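Local atomic coordinates of SidF, inhibitor of growth family, member 3 (Legionella pneumophila subsp. pneumophila, PDB entry 4FYE), a protein that probably acts as a phosphoinositide phosphatase, removing a phosphate group from phosphatidylinositol phosphates of membranes. Residues A191-E196 with V690-Q695; E198-M203 with N663-A668. The protein carries 1 engineered substitution. All coordinates share one frame; numbering follows the deposited sequence.

Contact 1: residues A191-E196 with V690-Q695; sequences APNSKE and VSNVEQ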
loop_
_atom_site.group_PDB
_atom_site.type_symbol
_atom_site.label_atom_id
_atom_site.label_comp_id
_atom_site.label_asym_id
_atom_site.label_seq_id
_atom_site.Cartn_x
_atom_site.Cartn_y
_atom_site.Cartn_z
ATOM N N ALA A 191 1.623 -20.327 -9.373
ATOM C CA ALA A 191 2.223 -20.599 -8.077
ATOM C C ALA A 191 2.434 -22.097 -7.873
ATOM O O ALA A 191 1.693 -22.916 -8.421
ATOM C CB ALA A 191 1.319 -20.076 -6.996
ATOM N N PRO A 192 3.415 -22.468 -7.054
ATOM C CA PRO A 192 3.538 -23.871 -6.613
ATOM C C PRO A 192 2.213 -24.530 -6.117
ATOM O O PRO A 192 1.500 -23.934 -5.280
ATOM C CB PRO A 192 4.563 -23.802 -5.463
ATOM C CG PRO A 192 4.852 -22.368 -5.214
ATOM C CD PRO A 192 4.377 -21.570 -6.386
ATOM N N ASN A 193 1.924 -25.749 -6.607
ATOM C CA ASN A 193 0.641 -26.477 -6.344
ATOM C C ASN A 193 -0.578 -25.839 -7.005
ATOM O O ASN A 193 -1.729 -26.030 -6.531
ATOM C CB ASN A 193 0.270 -26.681 -4.840
ATOM C CG ASN A 193 1.409 -27.198 -3.991
ATOM O OD1 ASN A 193 1.804 -26.543 -3.021
ATOM N ND2 ASN A 193 1.927 -28.363 -4.325
ATOM N N SER A 194 -0.369 -25.070 -8.065
ATOM C CA SER A 194 -1.537 -24.561 -8.782
ATOM C C SER A 194 -2.180 -25.761 -9.448
ATOM O O SER A 194 -1.534 -26.788 -9.599
ATOM C CB SER A 194 -1.181 -23.481 -9.808
ATOM O OG SER A 194 -0.429 -24.020 -10.878
ATOM N N LYS A 195 -3.452 -25.632 -9.805
ATOM C CA LYS A 195 -4.196 -26.683 -10.507
ATOM C C LYS A 195 -4.137 -26.505 -12.046
ATOM O O LYS A 195 -3.808 -25.419 -12.553
ATOM C CB LYS A 195 -5.620 -26.729 -9.967
ATOM C CG LYS A 195 -5.661 -27.129 -8.497
ATOM C CD LYS A 195 -6.836 -26.479 -7.792
ATOM C CE LYS A 195 -7.081 -27.102 -6.432
ATOM N NZ LYS A 195 -8.504 -26.857 -6.076
ATOM N N GLU A 196 -4.391 -27.582 -12.782
ATOM C CA GLU A 196 -4.289 -27.571 -14.266
ATOM C C GLU A 196 -5.299 -26.604 -14.854
ATOM O O GLU A 196 -6.437 -26.509 -14.385
ATOM C CB GLU A 196 -4.534 -28.978 -14.901
ATOM C CG GLU A 196 -4.619 -30.153 -13.922
ATOM C CD GLU A 196 -5.442 -29.828 -12.660
ATOM O OE1 GLU A 196 -6.492 -29.136 -12.760
ATOM O OE2 GLU A 196 -5.021 -30.234 -11.548
ATOM N N VAL A 690 15.230 -25.256 -4.165
ATOM C CA VAL A 690 14.596 -24.467 -3.078
ATOM C C VAL A 690 13.207 -24.986 -2.812
ATOM O O VAL A 690 12.588 -25.528 -3.704
ATOM C CB VAL A 690 14.453 -22.959 -3.410
ATOM C CG1 VAL A 690 15.798 -22.250 -3.460
ATOM C CG2 VAL A 690 13.607 -22.706 -4.672
ATOM N N SER A 691 12.691 -24.758 -1.614
ATOM C CA SER A 691 11.332 -25.208 -1.258
ATOM C C SER A 691 10.209 -24.524 -2.103
ATOM O O SER A 691 10.425 -23.532 -2.830
ATOM C CB SER A 691 11.106 -24.902 0.209
ATOM O OG SER A 691 10.963 -23.482 0.335
ATOM N N ASN A 692 8.994 -25.009 -1.964
ATOM C CA ASN A 692 7.855 -24.368 -2.605
ATOM C C ASN A 692 7.597 -22.942 -2.184
ATOM O O ASN A 692 7.324 -22.089 -3.044
ATOM C CB ASN A 692 6.632 -25.198 -2.363
ATOM C CG ASN A 692 6.639 -26.414 -3.221
ATOM O OD1 ASN A 692 6.001 -27.395 -2.905
ATOM N ND2 ASN A 692 7.339 -26.342 -4.336
ATOM N N VAL A 693 7.725 -22.659 -0.887
ATOM C CA VAL A 693 7.599 -21.268 -0.422
ATOM C C VAL A 693 8.552 -20.315 -1.114
ATOM O O VAL A 693 8.135 -19.236 -1.548
ATOM C CB VAL A 693 7.694 -21.112 1.099
ATOM C CG1 VAL A 693 6.333 -21.384 1.693
ATOM C CG2 VAL A 693 8.614 -22.144 1.661
ATOM N N GLU A 694 9.797 -20.754 -1.289
ATOM C CA GLU A 694 10.858 -19.872 -1.833
ATOM C C GLU A 694 10.601 -19.660 -3.303
ATOM O O GLU A 694 10.876 -18.583 -3.859
ATOM C CB GLU A 694 12.268 -20.448 -1.592
ATOM C CG GLU A 694 13.356 -19.661 -2.221
ATOM C CD GLU A 694 14.664 -19.744 -1.458
ATOM O OE1 GLU A 694 14.722 -20.599 -0.513
ATOM O OE2 GLU A 694 15.619 -18.971 -1.824
ATOM N N GLN A 695 10.016 -20.681 -3.901
ATOM C CA GLN A 695 9.682 -20.619 -5.309
ATOM C C GLN A 695 8.571 -19.558 -5.515
ATOM O O GLN A 695 8.613 -18.769 -6.478
ATOM C CB GLN A 695 9.283 -22.018 -5.835
ATOM C CG GLN A 695 9.224 -22.023 -7.352
ATOM C CD GLN A 695 8.318 -23.095 -7.990
ATOM O OE1 GLN A 695 7.711 -22.828 -9.045
ATOM N NE2 GLN A 695 8.230 -24.307 -7.375
#
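P192 sits on the first turn of the helix 692-699, carried there by a type II beta turn, A191 to S194, in the connection between the antiparallel strands 184-189 and 199-206. The close part of the contact is the proline ring. Its CG meets the backbone O of N692 at 3.3 Å, while its CB lies against the side chain of N692, 4.0 Å from N692 CB and 3.9 Å from N692 ND2. The N692 amide reaches the ring because its CG stands anti to the carbonyl carbon (chi1 -75°), which lays CG, too, against P192 CB. L696, one helical turn further on, also packs on the proline. The looser side is polar and more open. N193 and N692 are both exposed, and their OD1 atoms come no closer than 4.3 Å; beyond N193 the chain leaves the helix altogether. Q695 reaches over with an extended side chain at the margin. S691 is at the N-cap of the helix, its OG accepting a weak bond from E694 N, and the E694 carboxylate accepts from the backbone N-H groups of T685 and H686, tying the helix to the preceding loop. At the edge of the contact, Q695 NE2 stands 4.2 Å from P192 CB.

Contact 2: residues E198-M203 with N663-A668; sequences EEQFIM and NALWTA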
loop_
_atom_site.group_PDB
_atom_site.type_symbol
_atom_site.label_atom_id
_atom_site.label_comp_id
_atom_site.label_asym_id
_atom_site.label_seq_id
_atom_site.Cartn_x
_atom_site.Cartn_y
_atom_site.Cartn_z
ATOM N N GLU A 198 -5.357 -23.745 -14.289
ATOM C CA GLU A 198 -5.396 -22.615 -13.325
ATOM C C GLU A 198 -4.089 -21.786 -13.274
ATOM O O GLU A 198 -3.024 -22.269 -13.646
ATOM C CB GLU A 198 -5.911 -23.044 -11.918
ATOM C CG GLU A 198 -7.425 -22.874 -11.802
ATOM C CD GLU A 198 -8.057 -23.359 -10.501
ATOM O OE1 GLU A 198 -7.438 -23.279 -9.412
ATOM O OE2 GLU A 198 -9.239 -23.807 -10.573
ATOM N N GLU A 199 -4.191 -20.523 -12.887
ATOM C CA GLU A 199 -2.996 -19.694 -12.673
ATOM C C GLU A 199 -3.276 -18.565 -11.707
ATOM O O GLU A 199 -4.427 -18.137 -11.557
ATOM C CB GLU A 199 -2.429 -19.138 -13.983
ATOM C CG GLU A 199 -3.307 -18.114 -14.707
ATOM C CD GLU A 199 -2.552 -17.405 -15.846
ATOM O OE1 GLU A 199 -3.096 -16.464 -16.473
ATOM O OE2 GLU A 199 -1.385 -17.771 -16.115
ATOM N N GLN A 200 -2.221 -18.065 -11.079
ATOM C CA GLN A 200 -2.400 -16.990 -10.161
ATOM C C GLN A 200 -2.053 -15.618 -10.785
ATOM O O GLN A 200 -1.479 -15.545 -11.888
ATOM C CB GLN A 200 -1.566 -17.288 -8.916
ATOM C CG GLN A 200 -2.178 -18.287 -7.924
ATOM C CD GLN A 200 -2.396 -19.683 -8.509
ATOM O OE1 GLN A 200 -3.527 -20.195 -8.433
ATOM N NE2 GLN A 200 -1.326 -20.323 -9.076
ATOM N N PHE A 201 -2.393 -14.528 -10.084
ATOM C CA PHE A 201 -2.038 -13.163 -10.555
ATOM C C PHE A 201 -1.964 -12.201 -9.381
ATOM O O PHE A 201 -2.569 -12.443 -8.316
ATOM C CB PHE A 201 -3.059 -12.609 -11.520
ATOM C CG PHE A 201 -4.429 -12.556 -10.951
ATOM C CD1 PHE A 201 -5.290 -13.621 -11.109
ATOM C CD2 PHE A 201 -4.883 -11.415 -10.287
ATOM C CE1 PHE A 201 -6.591 -13.574 -10.565
ATOM C CE2 PHE A 201 -6.155 -11.355 -9.735
ATOM C CZ PHE A 201 -7.004 -12.433 -9.860
ATOM N N ILE A 202 -1.250 -11.097 -9.608
ATOM C CA ILE A 202 -1.254 -9.960 -8.736
ATOM C C ILE A 202 -1.316 -8.716 -9.617
ATOM O O ILE A 202 -0.581 -8.622 -10.596
ATOM C CB ILE A 202 0.063 -9.837 -7.942
ATOM C CG1 ILE A 202 0.401 -11.109 -7.192
ATOM C CG2 ILE A 202 -0.046 -8.671 -6.935
ATOM C CD1 ILE A 202 1.872 -11.166 -6.869
ATOM N N MET A 203 -2.134 -7.737 -9.231
ATOM C CA MET A 203 -2.180 -6.508 -9.980
ATOM C C MET A 203 -2.236 -5.278 -9.081
ATOM O O MET A 203 -2.529 -5.396 -7.924
ATOM C CB MET A 203 -3.341 -6.523 -10.940
ATOM C CG MET A 203 -4.639 -7.012 -10.351
ATOM S SD MET A 203 -5.944 -6.750 -11.611
ATOM C CE MET A 203 -5.953 -8.250 -12.610
ATOM N N ASN A 663 1.819 -14.249 1.532
ATOM C CA ASN A 663 1.233 -15.050 2.553
ATOM C C ASN A 663 -0.202 -15.326 2.244
ATOM O O ASN A 663 -0.692 -16.425 2.545
ATOM C CB ASN A 663 1.332 -14.388 3.937
ATOM C CG ASN A 663 0.546 -15.152 4.962
ATOM O OD1 ASN A 663 1.019 -16.155 5.505
ATOM N ND2 ASN A 663 -0.700 -14.755 5.155
ATOM N N ALA A 664 -0.896 -14.338 1.670
ATOM C CA ALA A 664 -2.302 -14.578 1.221
ATOM C C ALA A 664 -2.392 -15.706 0.151
ATOM O O ALA A 664 -3.288 -16.595 0.205
ATOM C CB ALA A 664 -2.886 -13.287 0.657
ATOM N N LEU A 665 -1.471 -15.677 -0.826
ATOM C CA LEU A 665 -1.523 -16.669 -1.874
ATOM C C LEU A 665 -1.124 -18.067 -1.355
ATOM O O LEU A 665 -1.724 -19.068 -1.679
ATOM C CB LEU A 665 -0.659 -16.245 -3.023
ATOM C CG LEU A 665 -1.260 -15.131 -3.893
ATOM C CD1 LEU A 665 -0.114 -14.706 -4.764
ATOM C CD2 LEU A 665 -2.444 -15.588 -4.775
ATOM N N TRP A 666 -0.100 -18.128 -0.546
ATOM C CA TRP A 666 0.309 -19.379 -0.028
ATOM C C TRP A 666 -0.833 -20.022 0.754
ATOM O O TRP A 666 -1.121 -21.200 0.610
ATOM C CB TRP A 666 1.528 -19.145 0.856
ATOM C CG TRP A 666 1.978 -20.417 1.478
ATOM C CD1 TRP A 666 1.678 -20.906 2.745
ATOM C CD2 TRP A 666 2.776 -21.426 0.842
ATOM N NE1 TRP A 666 2.267 -22.104 2.959
ATOM C CE2 TRP A 666 2.898 -22.520 1.821
ATOM C CE3 TRP A 666 3.303 -21.585 -0.432
ATOM C CZ2 TRP A 666 3.604 -23.699 1.534
ATOM C CZ3 TRP A 666 3.994 -22.772 -0.720
ATOM C CH2 TRP A 666 4.154 -23.797 0.242
ATOM N N THR A 667 -1.533 -19.253 1.565
ATOM C CA THR A 667 -2.554 -19.818 2.459
ATOM C C THR A 667 -3.794 -20.185 1.707
ATOM O O THR A 667 -4.383 -21.243 1.927
ATOM C CB THR A 667 -2.908 -18.791 3.536
ATOM O OG1 THR A 667 -1.676 -18.378 4.151
ATOM C CG2 THR A 667 -3.817 -19.384 4.590
ATOM N N ALA A 668 -4.213 -19.321 0.798
ATOM C CA ALA A 668 -5.387 -19.673 0.015
ATOM C C ALA A 668 -5.224 -20.964 -0.798
ATOM O O ALA A 668 -6.209 -21.649 -1.033
ATOM C CB ALA A 668 -5.791 -18.524 -0.870
#
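Helix-on-sheet packing, fully buried, brings one leucine of the helix 652-668 against the strand 199-206, an inner strand of the six-stranded mixed sheet. L665 carries the helix side of the contact, and its two methyl groups are divided between two residues of the strand. CD2 meets CG of Q200 at 4.2 Å, whereas CD1 faces CG1 of I202 at 4.4 Å, an apolar contact. The leucine thus spans the two residues either side of F201, whose bond from CA to CB is directed away from the helix; that of Q200 points toward the helix, whereas I202 comes near it with the end of its side chain. The glutamine offers the methylene part of its chain, which is folded by the turn about its CB-CG bond (chi2 62°) and runs past the leucine in the opposite direction. The contact is light: the backbones stay apart, with 8.3 Å between Q200 CA and L665 CA, and just 118 Å² is buried. On the helix, N663 O takes two donors from T667, the backbone N-H and the hydroxyl; T667 OG1 lies 2.7 Å from N663 O and is tilted 21° from the carbonyl plane. Y605 holds the N663 amide through its own hydroxyl. Strands 184-189 and 247-254 flank the strand, through backbone bonds such as Q200 with F189 and F201 with G252. H263 of the strand 260-268 packs against L665 and A668, while W666 turns to the helix 692-699, where it meets L696.

Contacts 1 and 2 are neighbours, their centres 10 Å apart, and contact 2 is nested along the chain inside the loop that contact 1 closes. They share two joints. On the sheet side, the turn of 191-196 folds back over the strand that follows it, so that A191 and S194 pack on Q200. On the helical side, W666 links the two helices: its CH2 lies 3.6 Å from V693 CG1 and 3.9 Å from N692 CB. Helix 652-668 thus meets the strand 199-206, and helix 692-699 meets the connection before it, with contact 1 about 25 Å and contact 2 about 17 Å from the chain centre, measured between centres.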